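Local coordinates for protein NADP-dependent 2-hydroxyacid dehydrogenase (Rhizobium etli, PDB 4XCV) that binds NADPH and probably catalyses the reversible reduction of 2-keto acids to D-2-hydroxyacids, as expected of a D-isomer-specific 2-hydroxyacid dehydrogenase, at residues A138-L148 against L159-S170; Y211-L219 against D243-L253. All blocks are in the same frame, centred on the assembly; numbering follows the deposited sequence. Where two conformers were deposited one is given.

Interaction 1: residues A138-L148 against L159-S170; sequences AAEVTVGVMGL and LKVMGFNVIGWS. With NDP (NADPH dihydro-nicotinamide-adenine-dinucleotide phosphate), chain B.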
loop_
_atom_site.group_PDB
_atom_site.type_symbol
_atom_site.label_atom_id
_atom_site.label_comp_id
_atom_site.label_asym_id
_atom_site.label_seq_id
_atom_site.Cartn_x
_atom_site.Cartn_y
_atom_site.Cartn_z
ATOM N N ALA A 138 -4.504 -10.847 -0.842
ATOM C CA ALA A 138 -3.085 -10.906 -0.660
ATOM C C ALA A 138 -2.613 -12.276 -0.204
ATOM O O ALA A 138 -1.557 -12.699 -0.631
ATOM C CB ALA A 138 -2.636 -9.847 0.319
ATOM N N ALA A 139 -3.404 -12.934 0.647
ATOM C CA ALA A 139 -2.985 -14.257 1.157
ATOM C C ALA A 139 -2.798 -15.318 0.086
ATOM O O ALA A 139 -2.107 -16.317 0.308
ATOM C CB ALA A 139 -3.951 -14.734 2.216
ATOM N N GLU A 140 -3.383 -15.109 -1.077
ATOM C CA GLU A 140 -3.239 -16.052 -2.177
ATOM C C GLU A 140 -1.966 -15.853 -2.978
ATOM O O GLU A 140 -1.669 -16.633 -3.870
ATOM C CB GLU A 140 -4.462 -15.976 -3.114
ATOM C CG GLU A 140 -5.748 -16.475 -2.471
ATOM C CD GLU A 140 -5.642 -17.888 -1.967
ATOM O OE1 GLU A 140 -5.078 -18.731 -2.691
ATOM O OE2 GLU A 140 -6.093 -18.172 -0.829
ATOM N N VAL A 141 -1.200 -14.802 -2.684
ATOM C CA VAL A 141 -0.051 -14.399 -3.469
ATOM C C VAL A 141 1.194 -14.465 -2.591
ATOM O O VAL A 141 1.188 -13.996 -1.429
ATOM C CB VAL A 141 -0.264 -12.972 -4.005
ATOM C CG1 VAL A 141 1.006 -12.447 -4.664
ATOM C CG2 VAL A 141 -1.445 -12.963 -4.948
ATOM N N THR A 142 2.247 -15.063 -3.110
ATOM C CA THR A 142 3.515 -15.117 -2.367
ATOM C C THR A 142 4.480 -14.071 -2.876
ATOM O O THR A 142 4.856 -14.024 -4.060
ATOM C CB THR A 142 4.173 -16.473 -2.498
ATOM O OG1 THR A 142 3.305 -17.463 -1.909
ATOM C CG2 THR A 142 5.543 -16.559 -1.806
ATOM N N VAL A 143 4.863 -13.199 -1.956
ATOM C CA VAL A 143 5.958 -12.250 -2.188
ATOM C C VAL A 143 7.260 -12.867 -1.685
ATOM O O VAL A 143 7.358 -13.291 -0.518
ATOM C CB VAL A 143 5.711 -10.898 -1.485
ATOM C CG1 VAL A 143 6.824 -9.943 -1.863
ATOM C CG2 VAL A 143 4.355 -10.320 -1.863
ATOM N N GLY A 144 8.236 -12.986 -2.598
ATOM C CA GLY A 144 9.564 -13.479 -2.281
ATOM C C GLY A 144 10.530 -12.328 -2.173
ATOM O O GLY A 144 10.820 -11.670 -3.180
ATOM N N VAL A 145 11.011 -12.065 -0.949
ATOM C CA VAL A 145 11.925 -10.954 -0.705
ATOM C C VAL A 145 13.365 -11.460 -0.782
ATOM O O VAL A 145 13.761 -12.348 -0.031
ATOM C CB VAL A 145 11.620 -10.283 0.637
ATOM C CG1 VAL A 145 12.545 -9.113 0.853
ATOM C CG2 VAL A 145 10.160 -9.822 0.659
ATOM N N MET A 146 14.143 -10.859 -1.663
ATOM C CA MET A 146 15.554 -11.199 -1.867
ATOM C C MET A 146 16.368 -10.125 -1.191
ATOM O O MET A 146 16.419 -8.961 -1.615
ATOM C CB MET A 146 15.913 -11.328 -3.344
ATOM C CG MET A 146 15.074 -12.408 -4.005
ATOM S SD MET A 146 15.468 -12.739 -5.751
ATOM C CE MET A 146 16.775 -13.869 -5.620
ATOM N N GLY A 147 17.015 -10.548 -0.098
ATOM C CA GLY A 147 17.714 -9.605 0.780
ATOM C C GLY A 147 16.875 -9.457 2.032
ATOM O O GLY A 147 15.726 -8.994 1.977
ATOM N N LEU A 148 17.431 -9.883 3.158
ATOM C CA LEU A 148 16.748 -9.878 4.434
ATOM C C LEU A 148 17.596 -9.112 5.419
ATOM O O LEU A 148 17.835 -9.571 6.560
ATOM C CB LEU A 148 16.481 -11.308 4.898
ATOM C CG LEU A 148 15.524 -12.081 4.020
ATOM C CD1 LEU A 148 15.396 -13.478 4.561
ATOM C CD2 LEU A 148 14.148 -11.401 3.865
ATOM N N LEU A 159 4.582 -6.452 4.764
ATOM C CA LEU A 159 3.840 -7.252 3.791
ATOM C C LEU A 159 2.995 -8.325 4.476
ATOM O O LEU A 159 1.884 -8.597 4.041
ATOM C CB LEU A 159 4.824 -7.901 2.802
ATOM C CG LEU A 159 5.462 -6.944 1.805
ATOM C CD1 LEU A 159 6.672 -7.615 1.171
ATOM C CD2 LEU A 159 4.480 -6.534 0.719
ATOM N N LYS A 160 3.547 -8.939 5.503
ATOM C CA LYS A 160 2.808 -9.968 6.252
ATOM C C LYS A 160 1.586 -9.389 6.901
ATOM O O LYS A 160 0.513 -9.982 6.842
ATOM C CB LYS A 160 3.717 -10.611 7.299
ATOM C CG LYS A 160 4.623 -11.667 6.737
ATOM C CD LYS A 160 3.887 -12.937 6.375
ATOM C CE LYS A 160 3.602 -13.780 7.632
ATOM N NZ LYS A 160 2.508 -14.753 7.353
ATOM N N VAL A 161 1.714 -8.216 7.496
ATOM C CA VAL A 161 0.551 -7.597 8.154
ATOM C C VAL A 161 -0.540 -7.281 7.112
ATOM O O VAL A 161 -1.727 -7.450 7.374
ATOM C CB VAL A 161 0.965 -6.316 8.874
ATOM C CG1 VAL A 161 -0.247 -5.482 9.209
ATOM C CG2 VAL A 161 1.766 -6.656 10.142
ATOM N N MET A 162 -0.149 -6.850 5.906
ATOM C CA MET A 162 -1.139 -6.604 4.887
ATOM C C MET A 162 -1.830 -7.862 4.389
ATOM O O MET A 162 -2.863 -7.749 3.748
ATOM C CB MET A 162 -0.490 -5.838 3.710
ATOM C CG MET A 162 -0.118 -4.396 4.030
ATOM S SD MET A 162 -1.443 -3.425 4.790
ATOM C CE MET A 162 -2.706 -3.547 3.522
ATOM N N GLY A 163 -1.263 -9.033 4.628
ATOM C CA GLY A 163 -1.936 -10.278 4.356
ATOM C C GLY A 163 -1.214 -11.167 3.354
ATOM O O GLY A 163 -1.651 -12.274 3.117
ATOM N N PHE A 164 -0.132 -10.688 2.735
ATOM C CA PHE A 164 0.576 -11.524 1.758
ATOM C C PHE A 164 1.171 -12.740 2.421
ATOM O O PHE A 164 1.570 -12.696 3.574
ATOM C CB PHE A 164 1.708 -10.737 1.107
ATOM C CG PHE A 164 1.249 -9.693 0.137
ATOM C CD1 PHE A 164 0.871 -10.049 -1.159
ATOM C CD2 PHE A 164 1.193 -8.357 0.510
ATOM C CE1 PHE A 164 0.490 -9.095 -2.067
ATOM C CE2 PHE A 164 0.767 -7.392 -0.380
ATOM C CZ PHE A 164 0.425 -7.770 -1.673
ATOM N N ASN A 165 1.280 -13.822 1.662
ATOM C CA ASN A 165 2.209 -14.895 2.056
ATOM C C ASN A 165 3.588 -14.356 1.681
ATOM O O ASN A 165 3.740 -13.779 0.620
ATOM C CB ASN A 165 1.880 -16.198 1.314
ATOM C CG ASN A 165 2.699 -17.341 1.813
ATOM O OD1 ASN A 165 2.737 -17.601 3.011
ATOM N ND2 ASN A 165 3.392 -18.000 0.929
ATOM N N VAL A 166 4.565 -14.494 2.568
ATOM C CA VAL A 166 5.889 -13.976 2.316
ATOM C C VAL A 166 6.918 -15.047 2.579
ATOM O O VAL A 166 6.843 -15.746 3.566
ATOM C CB VAL A 166 6.179 -12.737 3.202
ATOM C CG1 VAL A 166 7.550 -12.155 2.881
ATOM C CG2 VAL A 166 5.079 -11.678 3.052
ATOM N N ILE A 167 7.895 -15.129 1.684
ATOM C CA ILE A 167 9.063 -15.995 1.864
ATOM C C ILE A 167 10.303 -15.130 1.636
ATOM O O ILE A 167 10.208 -14.058 1.031
ATOM C CB ILE A 167 9.035 -17.227 0.952
ATOM C CG1 ILE A 167 9.049 -16.853 -0.525
ATOM C CG2 ILE A 167 7.813 -18.051 1.284
ATOM C CD1 ILE A 167 9.073 -18.024 -1.505
ATOM N N GLY A 168 11.466 -15.571 2.134
ATOM C CA GLY A 168 12.685 -14.785 1.979
ATOM C C GLY A 168 13.881 -15.594 1.583
ATOM O O GLY A 168 13.958 -16.810 1.785
ATOM N N TRP A 169 14.839 -14.877 1.005
ATOM C CA TRP A 169 16.063 -15.471 0.521
ATOM C C TRP A 169 17.214 -14.520 0.885
ATOM O O TRP A 169 17.121 -13.313 0.714
ATOM C CB TRP A 169 15.961 -15.659 -0.992
ATOM C CG TRP A 169 17.187 -16.232 -1.666
ATOM C CD1 TRP A 169 17.497 -17.564 -1.782
ATOM C CD2 TRP A 169 18.224 -15.534 -2.360
ATOM N NE1 TRP A 169 18.636 -17.726 -2.534
ATOM C CE2 TRP A 169 19.101 -16.494 -2.902
ATOM C CE3 TRP A 169 18.488 -14.197 -2.636
ATOM C CZ2 TRP A 169 20.206 -16.157 -3.688
ATOM C CZ3 TRP A 169 19.559 -13.883 -3.422
ATOM C CH2 TRP A 169 20.409 -14.838 -3.938
ATOM N N SER A 170 18.289 -15.102 1.385
ATOM C CA SER A 170 19.498 -14.328 1.735
ATOM C C SER A 170 20.681 -15.231 1.695
ATOM O O SER A 170 20.555 -16.430 1.510
ATOM C CB SER A 170 19.337 -13.653 3.083
ATOM O OG SER A 170 19.003 -14.545 4.115
HETATM P PA NDP B . 21.917 -5.149 4.327
HETATM O O1A NDP B . 21.348 -4.895 5.689
HETATM O O2A NDP B . 23.416 -5.209 4.119
HETATM O O5B NDP B . 21.255 -6.507 3.801
HETATM C C5B NDP B . 21.725 -7.082 2.578
HETATM C C4B NDP B . 20.981 -8.382 2.384
HETATM O O4B NDP B . 21.340 -8.902 1.107
HETATM C C3B NDP B . 21.345 -9.411 3.429
HETATM O O3B NDP B . 20.188 -10.196 3.780
HETATM C C2B NDP B . 22.351 -10.240 2.675
HETATM O O2B NDP B . 22.468 -11.621 3.115
HETATM C C1B NDP B . 21.755 -10.225 1.269
HETATM N N9A NDP B . 22.720 -10.584 0.228
HETATM C C8A NDP B . 23.856 -9.911 -0.044
HETATM N N7A NDP B . 24.557 -10.592 -1.002
HETATM C C5A NDP B . 23.838 -11.722 -1.276
HETATM C C6A NDP B . 24.059 -12.829 -2.095
HETATM N N6A NDP B . 25.125 -12.903 -2.892
HETATM N N1A NDP B . 23.138 -13.800 -2.100
HETATM C C2A NDP B . 22.038 -13.718 -1.321
HETATM N N3A NDP B . 21.762 -12.692 -0.498
HETATM C C4A NDP B . 22.691 -11.713 -0.515
HETATM O O3 NDP B . 21.362 -4.058 3.283
HETATM P PN NDP B . 20.031 -3.160 3.356
HETATM O O1N NDP B . 18.886 -4.091 3.578
HETATM O O2N NDP B . 20.179 -2.077 4.314
HETATM O O5D NDP B . 20.028 -2.522 1.913
HETATM C C5D NDP B . 20.042 -3.353 0.744
HETATM C C4D NDP B . 20.455 -2.460 -0.433
HETATM O O4D NDP B . 19.408 -1.555 -0.752
HETATM C C3D NDP B . 21.634 -1.561 -0.185
HETATM O O3D NDP B . 22.878 -2.256 -0.383
HETATM C C2D NDP B . 21.439 -0.422 -1.172
HETATM O O2D NDP B . 22.189 -0.698 -2.380
HETATM C C1D NDP B . 19.980 -0.488 -1.522
HETATM N N1N NDP B . 19.193 0.709 -1.213
HETATM C C2N NDP B . 18.413 1.295 -2.176
HETATM C C3N NDP B . 17.757 2.457 -1.947
HETATM C C7N NDP B . 16.898 3.072 -2.924
HETATM O O7N NDP B . 16.644 4.290 -2.762
HETATM N N7N NDP B . 16.356 2.421 -3.938
HETATM C C4N NDP B . 17.809 3.082 -0.607
HETATM C C5N NDP B . 18.635 2.351 0.338
HETATM C C6N NDP B . 19.312 1.258 0.065
HETATM P P2B NDP B . 22.901 -11.940 4.644
HETATM O O1X NDP B . 23.173 -13.409 4.664
HETATM O O2X NDP B . 24.132 -11.089 4.909
HETATM O O3X NDP B . 21.792 -11.495 5.506
#

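Interaction 2: residues Y211-L219 against D243-L253; sequences YDSELFKKL and DIVSAVREGTL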
loop_
_atom_site.group_PDB
_atom_site.type_symbol
_atom_site.label_atom_id
_atom_site.label_comp_id
_atom_site.label_asym_id
_atom_site.label_seq_id
_atom_site.Cartn_x
_atom_site.Cartn_y
_atom_site.Cartn_z
ATOM N N TYR A 211 19.421 -10.393 -12.040
ATOM C CA TYR A 211 18.038 -10.488 -12.452
ATOM C C TYR A 211 17.993 -10.456 -13.986
ATOM O O TYR A 211 17.973 -9.392 -14.613
ATOM C CB TYR A 211 17.211 -9.370 -11.839
ATOM C CG TYR A 211 17.254 -9.218 -10.344
ATOM C CD1 TYR A 211 16.754 -10.194 -9.472
ATOM C CD2 TYR A 211 17.764 -8.076 -9.789
ATOM C CE1 TYR A 211 16.762 -9.986 -8.112
ATOM C CE2 TYR A 211 17.778 -7.865 -8.405
ATOM C CZ TYR A 211 17.261 -8.834 -7.587
ATOM O OH TYR A 211 17.256 -8.634 -6.220
ATOM N N ASP A 212 17.980 -11.666 -14.569
ATOM C CA ASP A 212 18.078 -11.847 -15.999
ATOM C C ASP A 212 16.999 -12.776 -16.512
ATOM O O ASP A 212 16.157 -13.261 -15.783
ATOM C CB ASP A 212 19.487 -12.301 -16.405
ATOM C CG ASP A 212 19.872 -13.657 -15.863
ATOM O OD1 ASP A 212 19.027 -14.350 -15.269
ATOM O OD2 ASP A 212 21.091 -14.024 -16.024
ATOM N N SER A 213 17.009 -12.985 -17.826
ATOM C CA SER A 213 16.022 -13.858 -18.460
ATOM C C SER A 213 15.881 -15.210 -17.785
ATOM O O SER A 213 14.791 -15.666 -17.554
ATOM C CB SER A 213 16.343 -14.076 -19.956
ATOM O OG SER A 213 16.254 -12.873 -20.703
ATOM N N GLU A 214 16.999 -15.854 -17.499
ATOM C CA GLU A 214 16.966 -17.171 -16.884
ATOM C C GLU A 214 16.259 -17.135 -15.507
ATOM O O GLU A 214 15.468 -18.037 -15.175
ATOM C CB GLU A 214 18.397 -17.662 -16.677
ATOM C CG GLU A 214 18.499 -19.066 -16.099
ATOM C CD GLU A 214 19.940 -19.500 -15.784
ATOM O OE1 GLU A 214 20.890 -18.944 -16.390
ATOM O OE2 GLU A 214 20.125 -20.428 -14.947
ATOM N N LEU A 215 16.567 -16.112 -14.706
ATOM C CA LEU A 215 15.918 -15.977 -13.406
ATOM C C LEU A 215 14.406 -15.767 -13.567
ATOM O O LEU A 215 13.602 -16.375 -12.876
ATOM C CB LEU A 215 16.571 -14.846 -12.622
ATOM C CG LEU A 215 16.011 -14.592 -11.230
ATOM C CD1 LEU A 215 17.124 -14.194 -10.276
ATOM C CD2 LEU A 215 14.909 -13.560 -11.230
ATOM N N PHE A 216 13.997 -14.895 -14.493
ATOM C CA PHE A 216 12.572 -14.595 -14.632
ATOM C C PHE A 216 11.758 -15.811 -15.047
ATOM O O PHE A 216 10.626 -15.992 -14.609
ATOM C CB PHE A 216 12.319 -13.463 -15.634
ATOM C CG PHE A 216 13.008 -12.156 -15.282
ATOM C CD1 PHE A 216 13.061 -11.692 -13.988
ATOM C CD2 PHE A 216 13.616 -11.413 -16.268
ATOM C CE1 PHE A 216 13.706 -10.511 -13.691
ATOM C CE2 PHE A 216 14.266 -10.242 -15.983
ATOM C CZ PHE A 216 14.310 -9.790 -14.677
ATOM N N LYS A 217 12.382 -16.662 -15.864
ATOM C CA LYS A 217 11.731 -17.913 -16.294
ATOM C C LYS A 217 11.568 -18.927 -15.173
ATOM O O LYS A 217 10.859 -19.933 -15.374
ATOM C CB LYS A 217 12.479 -18.531 -17.474
ATOM C CG LYS A 217 12.306 -17.775 -18.783
ATOM C CD LYS A 217 13.245 -18.306 -19.833
ATOM C CE LYS A 217 13.452 -17.319 -20.955
ATOM N NZ LYS A 217 12.202 -16.701 -21.463
ATOM N N LYS A 218 12.224 -18.707 -14.019
ATOM C CA LYS A 218 12.087 -19.607 -12.855
ATOM C C LYS A 218 10.997 -19.190 -11.872
ATOM O O LYS A 218 10.608 -19.968 -11.007
ATOM C CB LYS A 218 13.420 -19.713 -12.140
ATOM C CG LYS A 218 14.426 -20.517 -12.950
ATOM C CD LYS A 218 15.755 -20.537 -12.228
ATOM C CE LYS A 218 16.836 -21.278 -12.964
ATOM N NZ LYS A 218 18.121 -20.804 -12.362
ATOM N N LEU A 219 10.453 -17.993 -12.019
ATOM C CA LEU A 219 9.390 -17.530 -11.125
ATOM C C LEU A 219 8.127 -18.326 -11.347
ATOM O O LEU A 219 7.924 -18.938 -12.412
ATOM C CB LEU A 219 9.119 -16.044 -11.365
ATOM C CG LEU A 219 10.235 -15.132 -10.853
ATOM C CD1 LEU A 219 10.071 -13.703 -11.375
ATOM C CD2 LEU A 219 10.311 -15.141 -9.338
ATOM N N ASP A 243 16.332 -7.757 -20.662
ATOM C CA ASP A 243 15.658 -8.997 -20.348
ATOM C C ASP A 243 14.326 -8.737 -19.651
ATOM O O ASP A 243 13.396 -9.515 -19.821
ATOM C CB ASP A 243 16.504 -9.905 -19.454
ATOM C CG ASP A 243 17.743 -10.461 -20.131
ATOM O OD1 ASP A 243 17.955 -10.252 -21.366
ATOM O OD2 ASP A 243 18.518 -11.156 -19.407
ATOM N N ILE A 244 14.239 -7.672 -18.853
ATOM C CA ILE A 244 12.943 -7.271 -18.287
ATOM C C ILE A 244 11.987 -6.945 -19.443
ATOM O O ILE A 244 10.873 -7.400 -19.475
ATOM C CB ILE A 244 13.058 -6.075 -17.332
ATOM C CG1 ILE A 244 13.997 -6.376 -16.162
ATOM C CG2 ILE A 244 11.662 -5.657 -16.895
ATOM C CD1 ILE A 244 14.358 -5.148 -15.395
ATOM N N VAL A 245 12.443 -6.134 -20.398
ATOM C CA VAL A 245 11.617 -5.760 -21.524
ATOM C C VAL A 245 11.126 -7.016 -22.278
ATOM O O VAL A 245 9.946 -7.153 -22.565
ATOM C CB VAL A 245 12.372 -4.822 -22.483
ATOM C CG1 VAL A 245 11.551 -4.486 -23.726
ATOM C CG2 VAL A 245 12.766 -3.527 -21.780
ATOM N N SER A 246 12.032 -7.918 -22.629
ATOM C CA SER A 246 11.642 -9.123 -23.346
ATOM C C SER A 246 10.677 -9.978 -22.553
ATOM O O SER A 246 9.741 -10.526 -23.111
ATOM C CB SER A 246 12.891 -9.918 -23.739
ATOM O OG SER A 246 13.657 -9.206 -24.721
ATOM N N ALA A 247 10.941 -10.101 -21.250
ATOM C CA ALA A 247 10.095 -10.954 -20.389
ATOM C C ALA A 247 8.683 -10.394 -20.289
ATOM O O ALA A 247 7.695 -11.173 -20.302
ATOM C CB ALA A 247 10.724 -11.124 -19.019
ATOM N N VAL A 248 8.539 -9.066 -20.194
ATOM C CA VAL A 248 7.195 -8.489 -20.162
ATOM C C VAL A 248 6.506 -8.647 -21.506
ATOM O O VAL A 248 5.351 -9.022 -21.575
ATOM C CB VAL A 248 7.209 -7.010 -19.727
ATOM C CG1 VAL A 248 5.836 -6.392 -19.872
ATOM C CG2 VAL A 248 7.664 -6.903 -18.288
ATOM N N ARG A 249 7.211 -8.402 -22.599
ATOM C CA ARG A 249 6.588 -8.521 -23.902
ATOM C C ARG A 249 6.168 -9.947 -24.188
ATOM O O ARG A 249 5.139 -10.174 -24.859
ATOM C CB ARG A 249 7.562 -8.065 -24.975
ATOM C CG ARG A 249 7.790 -6.583 -24.974
ATOM C CD ARG A 249 8.906 -6.239 -25.941
ATOM N NE ARG A 249 8.711 -6.768 -27.280
ATOM C CZ ARG A 249 8.035 -6.169 -28.267
ATOM N NH1 ARG A 249 7.394 -5.028 -28.059
ATOM N NH2 ARG A 249 7.973 -6.739 -29.453
ATOM N N GLU A 250 6.949 -10.932 -23.777
ATOM C CA GLU A 250 6.587 -12.287 -24.072
ATOM C C GLU A 250 5.660 -12.941 -23.065
ATOM O O GLU A 250 5.189 -14.061 -23.278
ATOM C CB GLU A 250 7.794 -13.127 -24.466
ATOM C CG GLU A 250 8.834 -13.517 -23.469
ATOM C CD GLU A 250 9.986 -14.189 -24.226
ATOM O OE1 GLU A 250 10.950 -13.498 -24.615
ATOM O OE2 GLU A 250 9.887 -15.398 -24.508
ATOM N N GLY A 251 5.394 -12.236 -21.969
ATOM C CA GLY A 251 4.461 -12.736 -20.959
ATOM C C GLY A 251 5.114 -13.565 -19.875
ATOM O O GLY A 251 4.415 -14.136 -19.027
ATOM N N THR A 252 6.434 -13.674 -19.874
ATOM C CA THR A 252 7.139 -14.312 -18.743
ATOM C C THR A 252 6.916 -13.517 -17.444
ATOM O O THR A 252 6.678 -14.099 -16.378
ATOM C CB THR A 252 8.620 -14.485 -19.065
ATOM O OG1 THR A 252 8.756 -15.320 -20.234
ATOM C CG2 THR A 252 9.404 -15.125 -17.903
ATOM N N LEU A 253 6.982 -12.186 -17.547
ATOM C CA LEU A 253 6.626 -11.319 -16.434
ATOM C C LEU A 253 5.315 -10.660 -16.761
ATOM O O LEU A 253 5.092 -10.203 -17.903
ATOM C CB LEU A 253 7.670 -10.236 -16.202
ATOM C CG LEU A 253 9.016 -10.705 -15.650
ATOM C CD1 LEU A 253 9.985 -9.534 -15.599
ATOM C CD2 LEU A 253 8.884 -11.319 -14.273
HETATM O O HOH W 1 13.840 -12.169 -20.687
#

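Interaction 1: residues A138-L148 against L159-S170
Trp169 and Met146 meet at the cofactor end of two parallel strands, 142-146 and 165-169, whose backbones bond in register from Asn165 N to Val141 O through Gly147 N to Trp169 O. Met146 leaves the strand with CB 3.9 Å from Trp169 CE3. CG passes the same ring atom, SD stands obliquely to the six-membered ring, and the bend at chi3 (85°) brings CE over one face, 3.8 Å from the ring centroid. This is a CH-pi and Met-aromatic contact suited to a flexible thioether. The opposite face carries the adenine, NDP C2A lying 3.3 Å from Trp169 CZ3, while the indole NE1 is bonded to Ala184 O. With an alanine in place of Trp169, the Met146 methyl and the adenine would probably lose the flat surface between them, and Ala184 O its indole donor. Leu148 N donates to NDP O3B at 2.8 Å, just after Gly147, where a side chain would jam against the preceding carbonyl O.

At the other end, Ala138 CB sits over the centre of the Phe164 ring, 3.8 Å from its centroid, where a small methyl fits. On the other face of the sheet, side by side with Thr142, Asn165 has its ND2 donate to Thr142 OG1 in a nearly straight bond (2.9 Å, 174°) lying in the amide plane.

The two strands and helix 150-162 form the Rossmann beta-alpha-beta unit. Strand 196-199 pairs with 142-146 on its other side, helix 187-192 covers Met146 and Ile167, and helix 100-116 packs on Ala138 and Leu159.

Interaction 2: residues Y211-L219 against D243-L253
Ser213 and Asp243 bring the backbones of the two segments to 5.2 Å between their CA atoms, and at the far end Lys217 and Thr252 stand 6.3 Å apart by the same measure. The short helix 213-216 is N-capped by Asp212, whose OD1 accepts from Leu215 N. Helix 241-250 ends in a Schellman motif at Gly251, whose left-handed backbone angles a glycine adopts readily, and the chain turns to bring Thr252 and Leu253 back against the shorter helix.

Asp243 reaches across to the first turn: Ser213 N donates to Asp243 OD2 at 2.8 Å, approaching from above the carboxylate plane, 43° out of it. An acidic side chain suits this place, since amides in the first turn of a helix lack partners within it.

Phe216 fills the middle. With CG beside its backbone N (chi1 -59°), the ring lies between Asp212 O over one face, toward the rim, and Leu253 CD1 over the centre of the opposite face, 4.0 Å from the centroid. Its CZ touches Ile244 CG1 at 3.7 Å, and Ala247, small enough to let the ring close to the helix, meets CD2. Thr252 CG2 packs on Phe216 O, and Leu219 CD1 touches Leu253 CD2 at 3.9 Å.

Strand 229-232 borders the contact through Phe230, which meets Phe216, Ile244 and Leu253; Leu215 and Leu219 also pack on strand 196-199 and helix 187-192.

How the interactions relate
Both interactions belong to the NAD-binding domain and lie about 20 Å apart between centres. Interaction 1 is inside the seven-stranded parallel sheet, largely buried, and is built on regular backbone bonding, with aromatic and aliphatic packing on the faces and the cofactor at one end. Interaction 2 joins a short helix to a longer one over the sheet, is only partly buried, and relies on a single direct hydrogen bond and packing about one phenylalanine. Helix 187-192 and strand 196-199 border both. They meet directly where Met146 SD packs on Tyr211 CE1 at 3.9 Å, so strand 142-146, an inner strand of the sheet, touches the start of 211-219.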